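Local coordinates for protein ArCE4A (Arthrobacter sp. AW19M34-1, PDB 5LFZ) that probably removes acetyl groups from N-acetylated sugar polymers, as a metal-dependent deacetylase of carbohydrate esterase family 4, at residues Val27-Asp32 and Gln49-Thr54; Phe31-Gly36 and Phe56-Asn61; Trp141-Leu146 and Ser168-His173. One frame throughout, in Å; residues are numbered along the deposited sequence.

Contact 1 of 3, residues Val27-Asp32 and Gln49-Thr54; sequences VALTFD and QHTPAT
Leu-29 O is gripped from two sources: Thr-54 N donates to it at 3.1 Å, lying in the carbonyl plane, and water 1 adds a proton at 2.7 Å. The same water is hydrogen-bonded to Thr-54 OG1, which also takes a bond from the backbone N of Val-200, so the hydroxyl ties strand 54-57 to the start of helix 200-203. Two residues on from Leu-29, Phe-31 N reaches Thr-54 O at 2.9 Å, and the two backbone bonds together place Thr-30 opposite Thr-54 in a parallel bridge. A CA-H...O contact from Thr-30 CA to Thr-54 O runs alongside these bonds.

This is where the chain re-enters the central sheet of the NodB-type barrel. Strand 26-32 leads into helix 39-48, a Schellman motif with His-50 at positive phi ends that helix, and the crossover returns parallel to its start. Thr-51 OG1 assists at the turn by bonding to Gln-49 O from above the carbonyl plane.

The side chains sort by face. Thr-30 and Thr-54 run side by side, CG2 of the former 4.0 Å from CB of the latter. With Thr-30 OG1 held between its backbone N and carbonyl carbon (chi1 69°), that hydroxyl is turned to bonds with Ile-170 O and Arg-120. Ala-53 CB meets the other face of the strand: it approaches the edge of the Phe-31 ring in plane, 3.7 Å from CE2, and sits 4.4 Å from Leu-29 CB, under cover from Leu-46 of helix 39-48. Toward the loop ahead of strand 54-57 the backbones no longer pair directly, and water 2 bridges them, accepting from Leu-29 N at 2.9 Å and donating to Pro-52 O.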
loop_
_atom_site.group_PDB
_atom_site.type_symbol
_atom_site.label_atom_id
_atom_site.label_comp_id
_atom_site.label_asym_id
_atom_site.label_seq_id
_atom_site.Cartn_x
_atom_site.Cartn_y
_atom_site.Cartn_z
ATOM N N VAL A 27 -5.495 -4.470 11.143
ATOM C CA VAL A 27 -5.724 -4.529 9.709
ATOM C C VAL A 27 -4.914 -3.407 9.058
ATOM O O VAL A 27 -4.820 -2.314 9.621
ATOM C CB VAL A 27 -7.224 -4.385 9.373
ATOM C CG1 VAL A 27 -7.431 -4.070 7.906
ATOM C CG2 VAL A 27 -7.979 -5.650 9.765
ATOM N N ALA A 28 -4.311 -3.674 7.899
ATOM C CA ALA A 28 -3.621 -2.619 7.161
ATOM C C ALA A 28 -4.357 -2.262 5.876
ATOM O O ALA A 28 -4.480 -3.090 4.970
ATOM C CB ALA A 28 -2.187 -3.043 6.849
ATOM N N LEU A 29 -4.863 -1.033 5.804
ATOM C CA LEU A 29 -5.425 -0.499 4.560
ATOM C C LEU A 29 -4.282 -0.117 3.642
ATOM O O LEU A 29 -3.373 0.604 4.057
ATOM C CB LEU A 29 -6.297 0.729 4.822
ATOM C CG LEU A 29 -7.513 0.572 5.729
ATOM C CD1 LEU A 29 -8.335 1.856 5.716
ATOM C CD2 LEU A 29 -8.337 -0.619 5.285
ATOM N N THR A 30 -4.307 -0.597 2.403
ATOM C CA THR A 30 -3.249 -0.258 1.457
ATOM C C THR A 30 -3.844 0.221 0.132
ATOM O O THR A 30 -4.922 -0.222 -0.288
ATOM C CB THR A 30 -2.274 -1.450 1.212
ATOM O OG1 THR A 30 -2.933 -2.491 0.485
ATOM C CG2 THR A 30 -1.743 -2.010 2.535
ATOM N N PHE A 31 -3.146 1.154 -0.505
ATOM C CA PHE A 31 -3.615 1.771 -1.744
ATOM C C PHE A 31 -2.523 1.738 -2.802
ATOM O O PHE A 31 -1.425 2.248 -2.573
ATOM C CB PHE A 31 -4.048 3.215 -1.503
ATOM C CG PHE A 31 -5.191 3.360 -0.536
ATOM C CD1 PHE A 31 -6.504 3.270 -0.972
ATOM C CD2 PHE A 31 -4.949 3.584 0.810
ATOM C CE1 PHE A 31 -7.546 3.410 -0.084
ATOM C CE2 PHE A 31 -5.990 3.719 1.703
ATOM C CZ PHE A 31 -7.289 3.632 1.257
ATOM N N ASP A 32 -2.820 1.144 -3.955
ATOM C CA ASP A 32 -1.840 1.010 -5.037
ATOM C C ASP A 32 -2.028 2.028 -6.141
ATOM O O ASP A 32 -3.146 2.502 -6.368
ATOM C CB ASP A 32 -1.921 -0.371 -5.695
ATOM C CG ASP A 32 -1.309 -1.464 -4.868
ATOM O OD1 ASP A 32 -0.965 -1.220 -3.696
ATOM O OD2 ASP A 32 -1.195 -2.589 -5.404
ATOM N N GLN A 49 -10.603 10.698 10.209
ATOM C CA GLN A 49 -10.872 9.599 11.124
ATOM C C GLN A 49 -9.599 9.039 11.748
ATOM O O GLN A 49 -9.579 7.891 12.192
ATOM C CB GLN A 49 -11.646 8.495 10.412
ATOM C CG GLN A 49 -12.962 8.981 9.835
ATOM C CD GLN A 49 -13.863 7.852 9.399
ATOM O OE1 GLN A 49 -14.014 6.854 10.104
ATOM N NE2 GLN A 49 -14.471 8.003 8.232
ATOM N N HIS A 50 -8.552 9.866 11.784
ATOM C CA HIS A 50 -7.301 9.551 12.475
ATOM C C HIS A 50 -6.791 8.158 12.112
ATOM O O HIS A 50 -6.468 7.348 12.979
ATOM C CB HIS A 50 -7.492 9.675 13.992
ATOM C CG HIS A 50 -6.223 9.546 14.778
ATOM N ND1 HIS A 50 -6.083 8.659 15.824
ATOM C CD2 HIS A 50 -5.034 10.186 14.667
ATOM C CE1 HIS A 50 -4.866 8.761 16.327
ATOM N NE2 HIS A 50 -4.209 9.680 15.642
ATOM N N THR A 51 -6.734 7.882 10.817
ATOM C CA THR A 51 -6.390 6.551 10.351
ATOM C C THR A 51 -5.193 6.587 9.420
ATOM O O THR A 51 -5.175 7.365 8.463
ATOM C CB THR A 51 -7.575 5.897 9.621
ATOM O OG1 THR A 51 -8.645 5.674 10.549
ATOM C CG2 THR A 51 -7.156 4.578 9.004
ATOM N N PRO A 52 -4.181 5.750 9.700
ATOM C CA PRO A 52 -3.020 5.628 8.822
ATOM C C PRO A 52 -3.249 4.594 7.738
ATOM O O PRO A 52 -4.065 3.688 7.903
ATOM C CB PRO A 52 -1.918 5.174 9.772
ATOM C CG PRO A 52 -2.651 4.298 10.752
ATOM C CD PRO A 52 -4.050 4.894 10.896
ATOM N N ALA A 53 -2.536 4.737 6.633
ATOM C CA ALA A 53 -2.608 3.768 5.554
ATOM C C ALA A 53 -1.233 3.628 4.923
ATOM O O ALA A 53 -0.318 4.389 5.241
ATOM C CB ALA A 53 -3.648 4.189 4.515
ATOM N N THR A 54 -1.091 2.643 4.044
ATOM C CA THR A 54 0.164 2.416 3.338
ATOM C C THR A 54 -0.085 2.608 1.850
ATOM O O THR A 54 -1.008 2.016 1.285
ATOM C CB THR A 54 0.710 1.014 3.620
ATOM O OG1 THR A 54 0.800 0.833 5.038
ATOM C CG2 THR A 54 2.093 0.815 2.985
HETATM O O HOH W 1 -1.584 0.222 6.071
HETATM O O HOH W 2 -4.490 0.946 7.831
#

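Contact 2 of 3, residues Phe31-Gly36 and Phe56-Asn61; sequences FDDGPG and FVLGKN. With NI (nickel (II) ion), chain B.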
loop_
_atom_site.group_PDB
_atom_site.type_symbol
_atom_site.label_atom_id
_atom_site.label_comp_id
_atom_site.label_asym_id
_atom_site.label_seq_id
_atom_site.Cartn_x
_atom_site.Cartn_y
_atom_site.Cartn_z
ATOM N N PHE A 31 -3.146 1.154 -0.505
ATOM C CA PHE A 31 -3.615 1.771 -1.744
ATOM C C PHE A 31 -2.523 1.738 -2.802
ATOM O O PHE A 31 -1.425 2.248 -2.573
ATOM C CB PHE A 31 -4.048 3.215 -1.503
ATOM C CG PHE A 31 -5.191 3.360 -0.536
ATOM C CD1 PHE A 31 -6.504 3.270 -0.972
ATOM C CD2 PHE A 31 -4.949 3.584 0.810
ATOM C CE1 PHE A 31 -7.546 3.410 -0.084
ATOM C CE2 PHE A 31 -5.990 3.719 1.703
ATOM C CZ PHE A 31 -7.289 3.632 1.257
ATOM N N ASP A 32 -2.820 1.144 -3.955
ATOM C CA ASP A 32 -1.840 1.010 -5.037
ATOM C C ASP A 32 -2.028 2.028 -6.141
ATOM O O ASP A 32 -3.146 2.502 -6.368
ATOM C CB ASP A 32 -1.921 -0.371 -5.695
ATOM C CG ASP A 32 -1.309 -1.464 -4.868
ATOM O OD1 ASP A 32 -0.965 -1.220 -3.696
ATOM O OD2 ASP A 32 -1.195 -2.589 -5.404
ATOM N N ASP A 33 -0.926 2.311 -6.840
ATOM C CA ASP A 33 -0.914 2.919 -8.184
ATOM C C ASP A 33 -0.970 4.440 -8.175
ATOM O O ASP A 33 -0.977 5.068 -9.242
ATOM C CB ASP A 33 -2.071 2.419 -9.059
ATOM C CG ASP A 33 -1.964 0.954 -9.452
ATOM O OD1 ASP A 33 -1.059 0.236 -8.993
ATOM O OD2 ASP A 33 -2.836 0.514 -10.225
ATOM N N GLY A 34 -1.045 5.036 -6.991
ATOM C CA GLY A 34 -0.987 6.479 -6.871
ATOM C C GLY A 34 0.448 6.967 -6.874
ATOM O O GLY A 34 1.368 6.200 -7.162
ATOM N N PRO A 35 0.656 8.251 -6.567
ATOM C CA PRO A 35 -0.379 9.257 -6.292
ATOM C C PRO A 35 -1.105 9.723 -7.555
ATOM O O PRO A 35 -0.627 9.533 -8.679
ATOM C CB PRO A 35 0.413 10.401 -5.664
ATOM C CG PRO A 35 1.789 10.252 -6.239
ATOM C CD PRO A 35 2.020 8.788 -6.406
ATOM N N GLY A 36 -2.265 10.334 -7.360
ATOM C CA GLY A 36 -3.031 10.877 -8.462
ATOM C C GLY A 36 -3.962 11.959 -7.960
ATOM O O GLY A 36 -3.799 12.461 -6.846
ATOM N N PHE A 56 1.375 2.238 -1.826
ATOM C CA PHE A 56 2.375 1.679 -2.724
ATOM C C PHE A 56 2.379 2.489 -4.011
ATOM O O PHE A 56 1.527 2.319 -4.883
ATOM C CB PHE A 56 2.108 0.206 -2.975
ATOM C CG PHE A 56 2.341 -0.642 -1.765
ATOM C CD1 PHE A 56 1.303 -0.956 -0.901
ATOM C CD2 PHE A 56 3.617 -1.091 -1.464
ATOM C CE1 PHE A 56 1.527 -1.728 0.223
ATOM C CE2 PHE A 56 3.850 -1.867 -0.346
ATOM C CZ PHE A 56 2.810 -2.180 0.508
ATOM N N VAL A 57 3.352 3.386 -4.115
ATOM C CA VAL A 57 3.321 4.411 -5.147
ATOM C C VAL A 57 4.072 4.022 -6.418
ATOM O O VAL A 57 5.067 3.294 -6.383
ATOM C CB VAL A 57 3.894 5.739 -4.620
ATOM C CG1 VAL A 57 3.035 6.273 -3.502
ATOM C CG2 VAL A 57 5.351 5.569 -4.143
ATOM N N LEU A 58 3.572 4.513 -7.545
ATOM C CA LEU A 58 4.259 4.362 -8.822
ATOM C C LEU A 58 5.273 5.480 -9.007
ATOM O O LEU A 58 4.910 6.650 -8.963
ATOM C CB LEU A 58 3.259 4.365 -9.979
ATOM C CG LEU A 58 2.539 3.042 -10.218
ATOM C CD1 LEU A 58 1.431 3.210 -11.249
ATOM C CD2 LEU A 58 3.535 1.989 -10.677
ATOM N N GLY A 59 6.539 5.123 -9.213
ATOM C CA GLY A 59 7.595 6.109 -9.326
ATOM C C GLY A 59 7.330 7.176 -10.372
ATOM O O GLY A 59 7.629 8.350 -10.156
ATOM N N LYS A 60 6.758 6.771 -11.502
ATOM C CA LYS A 60 6.439 7.705 -12.578
ATOM C C LYS A 60 5.465 8.785 -12.101
ATOM O O LYS A 60 5.536 9.933 -12.546
ATOM C CB LYS A 60 5.852 6.957 -13.783
ATOM C CG LYS A 60 4.519 6.279 -13.487
ATOM C CD LYS A 60 3.978 5.491 -14.671
ATOM C CE LYS A 60 2.664 4.810 -14.298
ATOM N NZ LYS A 60 2.103 3.991 -15.409
ATOM N N ASN A 61 4.574 8.414 -11.187
ATOM C CA ASN A 61 3.560 9.325 -10.658
ATOM C C ASN A 61 4.125 10.217 -9.567
ATOM O O ASN A 61 3.633 11.322 -9.335
ATOM C CB ASN A 61 2.363 8.549 -10.095
ATOM C CG ASN A 61 1.483 7.943 -11.174
ATOM O OD1 ASN A 61 1.592 8.282 -12.356
ATOM N ND2 ASN A 61 0.587 7.049 -10.765
HETATM NI NI NI B . -0.824 -1.795 -9.247
HETATM O O HOH W 3 -0.736 4.391 -4.194
HETATM O O HOH W 4 -1.931 -2.754 -7.974
HETATM O O HOH W 5 -2.624 -1.966 -10.301
HETATM O O HOH W 6 -0.672 -3.933 -9.375
#
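Gly-34 O and Leu-58 N form the straightest backbone link between 31-36 and 56-61, a bond of 2.8 Å with an angle of 164° at the hydrogen. It extends a ladder begun by Phe-56 N to Phe-31 O and Asp-33 N to Phe-56 O, which bracket Asp-32 opposite Phe-56 in a parallel bridge. Where the strands part, water 3 fills in, donating to Phe-31 O and accepting from Gly-34 N.

Packing is dense beyond this ladder. A cis peptide bond precedes Pro-35, whose ring lies against the start of helix 59-62: CD lies 4.0 Å from Val-57 CG1 and 3.7 Å from Asn-61 CB, the proline and asparagine side chains running past each other in opposite directions. Leu-58, at the N-cap position, places CD1 3.6 Å from Asp-33 O. Tyr-65 and Val-62 close over Pro-35 from outside the two segments.

The other side of the turn is wet. Asp-33 has its CG beside the backbone N (chi1 -68°), a rotation that brings OD1 to the nickel ion at 2.1 Å. Its OD2 accepts a hydrogen bond from water 5. Waters 4, 5 and 6 all bind the ion, and His-82 and His-86 complete its shell. Asp-32 stays in the second shell: OD2 takes a 2.7 Å bond from water 4, and OD1, in a salt bridge with Arg-120, rests 3.5 Å from Phe-56 CB, its carboxylate 78° from the plane of the Phe-56 ring. The sequence Thr-Phe-Asp-Asp-Gly-Pro, running from the strand into the loop after it, with one aspartate on the metal and the other on its water, is the hallmark first motif of NodB-homology deacetylases.

Contact 3 of 3, residues Trp141-Leu146 and Ser168-His173; sequences WDVDTL and SIILMH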
loop_
_atom_site.group_PDB
_atom_site.type_symbol
_atom_site.label_atom_id
_atom_site.label_comp_id
_atom_site.label_asym_id
_atom_site.label_seq_id
_atom_site.Cartn_x
_atom_site.Cartn_y
_atom_site.Cartn_z
ATOM N N TRP A 141 -1.126 -9.215 -0.311
ATOM C CA TRP A 141 -2.407 -8.936 0.338
ATOM C C TRP A 141 -3.216 -10.216 0.516
ATOM O O TRP A 141 -2.983 -11.206 -0.177
ATOM C CB TRP A 141 -3.222 -7.933 -0.491
ATOM C CG TRP A 141 -3.529 -8.445 -1.875
ATOM C CD1 TRP A 141 -4.617 -9.191 -2.259
ATOM C CD2 TRP A 141 -2.735 -8.264 -3.048
ATOM N NE1 TRP A 141 -4.540 -9.482 -3.599
ATOM C CE2 TRP A 141 -3.393 -8.924 -4.108
ATOM C CE3 TRP A 141 -1.527 -7.602 -3.309
ATOM C CZ2 TRP A 141 -2.890 -8.933 -5.409
ATOM C CZ3 TRP A 141 -1.028 -7.618 -4.599
ATOM C CH2 TRP A 141 -1.706 -8.278 -5.632
ATOM N N ASP A 142 -4.187 -10.199 1.421
ATOM C CA ASP A 142 -5.069 -11.352 1.544
ATOM C C ASP A 142 -6.508 -10.971 1.211
ATOM O O ASP A 142 -7.345 -11.841 0.996
ATOM C CB ASP A 142 -4.972 -11.975 2.942
ATOM C CG ASP A 142 -5.482 -11.061 4.030
ATOM O OD1 ASP A 142 -5.316 -9.834 3.904
ATOM O OD2 ASP A 142 -6.048 -11.574 5.021
ATOM N N VAL A 143 -6.785 -9.671 1.158
ATOM C CA VAL A 143 -8.109 -9.190 0.772
ATOM C C VAL A 143 -8.021 -8.278 -0.442
ATOM O O VAL A 143 -7.506 -7.167 -0.354
ATOM C CB VAL A 143 -8.803 -8.419 1.910
ATOM C CG1 VAL A 143 -10.178 -7.934 1.454
ATOM C CG2 VAL A 143 -8.913 -9.284 3.154
ATOM N N ASP A 144 -8.519 -8.764 -1.573
ATOM C CA ASP A 144 -8.596 -7.967 -2.791
ATOM C C ASP A 144 -10.002 -7.380 -2.918
ATOM O O ASP A 144 -10.961 -8.110 -3.170
ATOM C CB ASP A 144 -8.259 -8.828 -4.012
ATOM C CG ASP A 144 -8.230 -8.038 -5.310
ATOM O OD1 ASP A 144 -8.571 -6.838 -5.315
ATOM O OD2 ASP A 144 -7.876 -8.636 -6.347
ATOM N N THR A 145 -10.134 -6.064 -2.766
ATOM C CA THR A 145 -11.461 -5.447 -2.849
ATOM C C THR A 145 -12.019 -5.442 -4.266
ATOM O O THR A 145 -13.197 -5.124 -4.477
ATOM C CB THR A 145 -11.450 -4.001 -2.344
ATOM O OG1 THR A 145 -10.570 -3.218 -3.163
ATOM C CG2 THR A 145 -11.009 -3.946 -0.900
ATOM N N LEU A 146 -11.170 -5.797 -5.227
ATOM C CA LEU A 146 -11.526 -5.838 -6.643
ATOM C C LEU A 146 -11.928 -4.465 -7.171
ATOM O O LEU A 146 -12.615 -4.366 -8.191
ATOM C CB LEU A 146 -12.661 -6.843 -6.892
ATOM C CG LEU A 146 -12.360 -8.289 -6.491
ATOM C CD1 LEU A 146 -13.613 -9.152 -6.584
ATOM C CD2 LEU A 146 -11.245 -8.849 -7.360
ATOM N N SER A 168 -4.966 -8.946 8.556
ATOM C CA SER A 168 -5.213 -8.768 7.126
ATOM C C SER A 168 -4.576 -7.531 6.500
ATOM O O SER A 168 -4.360 -6.508 7.152
ATOM C CB SER A 168 -6.719 -8.727 6.852
ATOM O OG SER A 168 -7.262 -10.031 6.792
ATOM N N ILE A 169 -4.298 -7.654 5.207
ATOM C CA ILE A 169 -3.827 -6.560 4.376
ATOM C C ILE A 169 -4.842 -6.346 3.259
ATOM O O ILE A 169 -5.046 -7.227 2.427
ATOM C CB ILE A 169 -2.444 -6.852 3.773
ATOM C CG1 ILE A 169 -1.406 -7.052 4.884
ATOM C CG2 ILE A 169 -2.033 -5.739 2.818
ATOM C CD1 ILE A 169 -0.041 -7.483 4.376
ATOM N N ILE A 170 -5.474 -5.180 3.244
ATOM C CA ILE A 170 -6.541 -4.911 2.287
ATOM C C ILE A 170 -6.000 -4.145 1.089
ATOM O O ILE A 170 -5.388 -3.090 1.257
ATOM C CB ILE A 170 -7.684 -4.110 2.933
ATOM C CG1 ILE A 170 -8.206 -4.840 4.174
ATOM C CG2 ILE A 170 -8.801 -3.861 1.924
ATOM C CD1 ILE A 170 -9.334 -4.113 4.869
ATOM N N LEU A 171 -6.211 -4.692 -0.107
ATOM C CA LEU A 171 -5.786 -4.056 -1.356
ATOM C C LEU A 171 -6.874 -3.179 -1.958
ATOM O O LEU A 171 -7.962 -3.654 -2.282
ATOM C CB LEU A 171 -5.366 -5.112 -2.387
ATOM C CG LEU A 171 -5.068 -4.601 -3.802
ATOM C CD1 LEU A 171 -3.822 -3.732 -3.821
ATOM C CD2 LEU A 171 -4.923 -5.762 -4.780
ATOM N N MET A 172 -6.557 -1.897 -2.104
ATOM C CA MET A 172 -7.379 -0.954 -2.838
ATOM C C MET A 172 -6.487 -0.144 -3.762
ATOM O O MET A 172 -5.255 -0.228 -3.681
ATOM C CB MET A 172 -8.141 -0.034 -1.888
ATOM C CG MET A 172 -9.203 -0.752 -1.087
ATOM S SD MET A 172 -9.818 0.269 0.258
ATOM C CE MET A 172 -8.387 0.279 1.336
ATOM N N HIS A 173 -7.113 0.631 -4.638
ATOM C CA HIS A 173 -6.391 1.429 -5.611
ATOM C C HIS A 173 -6.720 2.900 -5.511
ATOM O O HIS A 173 -7.883 3.313 -5.497
ATOM C CB HIS A 173 -6.666 0.917 -7.025
ATOM C CG HIS A 173 -6.082 -0.435 -7.279
ATOM N ND1 HIS A 173 -6.635 -1.590 -6.775
ATOM C CD2 HIS A 173 -4.955 -0.808 -7.934
ATOM C CE1 HIS A 173 -5.884 -2.622 -7.126
ATOM N NE2 HIS A 173 -4.864 -2.175 -7.834
#
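Leu-171 leans on Trp-141 along most of its length. Its CB starts 3.6 Å from Val-143 O and also touches Trp-141 CG. Because CG is swung anti to the backbone N (chi1 172°), the chain then climbs over the indole, and CD2 ends above the six-membered ring, 3.7 Å from its centroid and only 17° off the ring normal, a CH-pi contact over the face. The same methyl has Asp-144 OD1 beside it at 3.8 Å, while CD1 packs against Asp-32 OD2 at the end of strand 26-32.

Beneath this apolar layer the backbones pair in parallel, Val-143 with Ile-170 and Asp-144 with Leu-171. Leu-171 N to Val-143 O, at 2.8 Å, is almost straight. Two carbonyls carry double loads: Ile-169 O accepts from the backbone N of both Asp-142 and Val-143, and Leu-171 O accepts from Thr-145 N and, at 2.8 Å, from Thr-145 OG1, both donors lying in its carbonyl plane.

The carboxylate of Asp-142 clamps Ser-168 and Ile-169. OD2 receives the Ser-168 hydroxyl on its syn lone pair at 2.6 Å; OD1 takes Ile-169 N, 2.7 Å away, also on the syn side but 30° out of plane. At the far end Asp-144 OD1 accepts from Leu-146 N, an Asx turn leading to the N-cap of helix 147-150, and is bonded by Trp-148 NE1 as well.

On the face away from the indole, the side chains of Thr-145 and Ile-170 cross at about a right angle, their CG2 atoms 3.6 Å apart, with Ala-160 of helix 153-163 covering both. Strand 168-173 thus lies between strands 143-144 and 26-32, with helix 177-192 adding Leu-190 against Ile-170 and Leu-186 against Met-172.

Overall arrangement
The three contacts lie along one curved parallel sheet, in which strand 26-32 pairs with 54-57 on one edge and 168-173 on the other. Contacts 1 and 2 open from the same strand, share Phe-31 and Asp-32, and have centres about 14 Å apart; they follow the crossover through helix 39-48 and on into helix 59-62. Contact 3 comes later in the chain, its centre about 11 Å from that of contact 1 and about 16 Å from that of contact 2, and adds strand 143-144 to the far edge of 168-173. Early and late parts of the NodB-type fold are thus brought together round the nickel site, where His-173 packs against Asp-33.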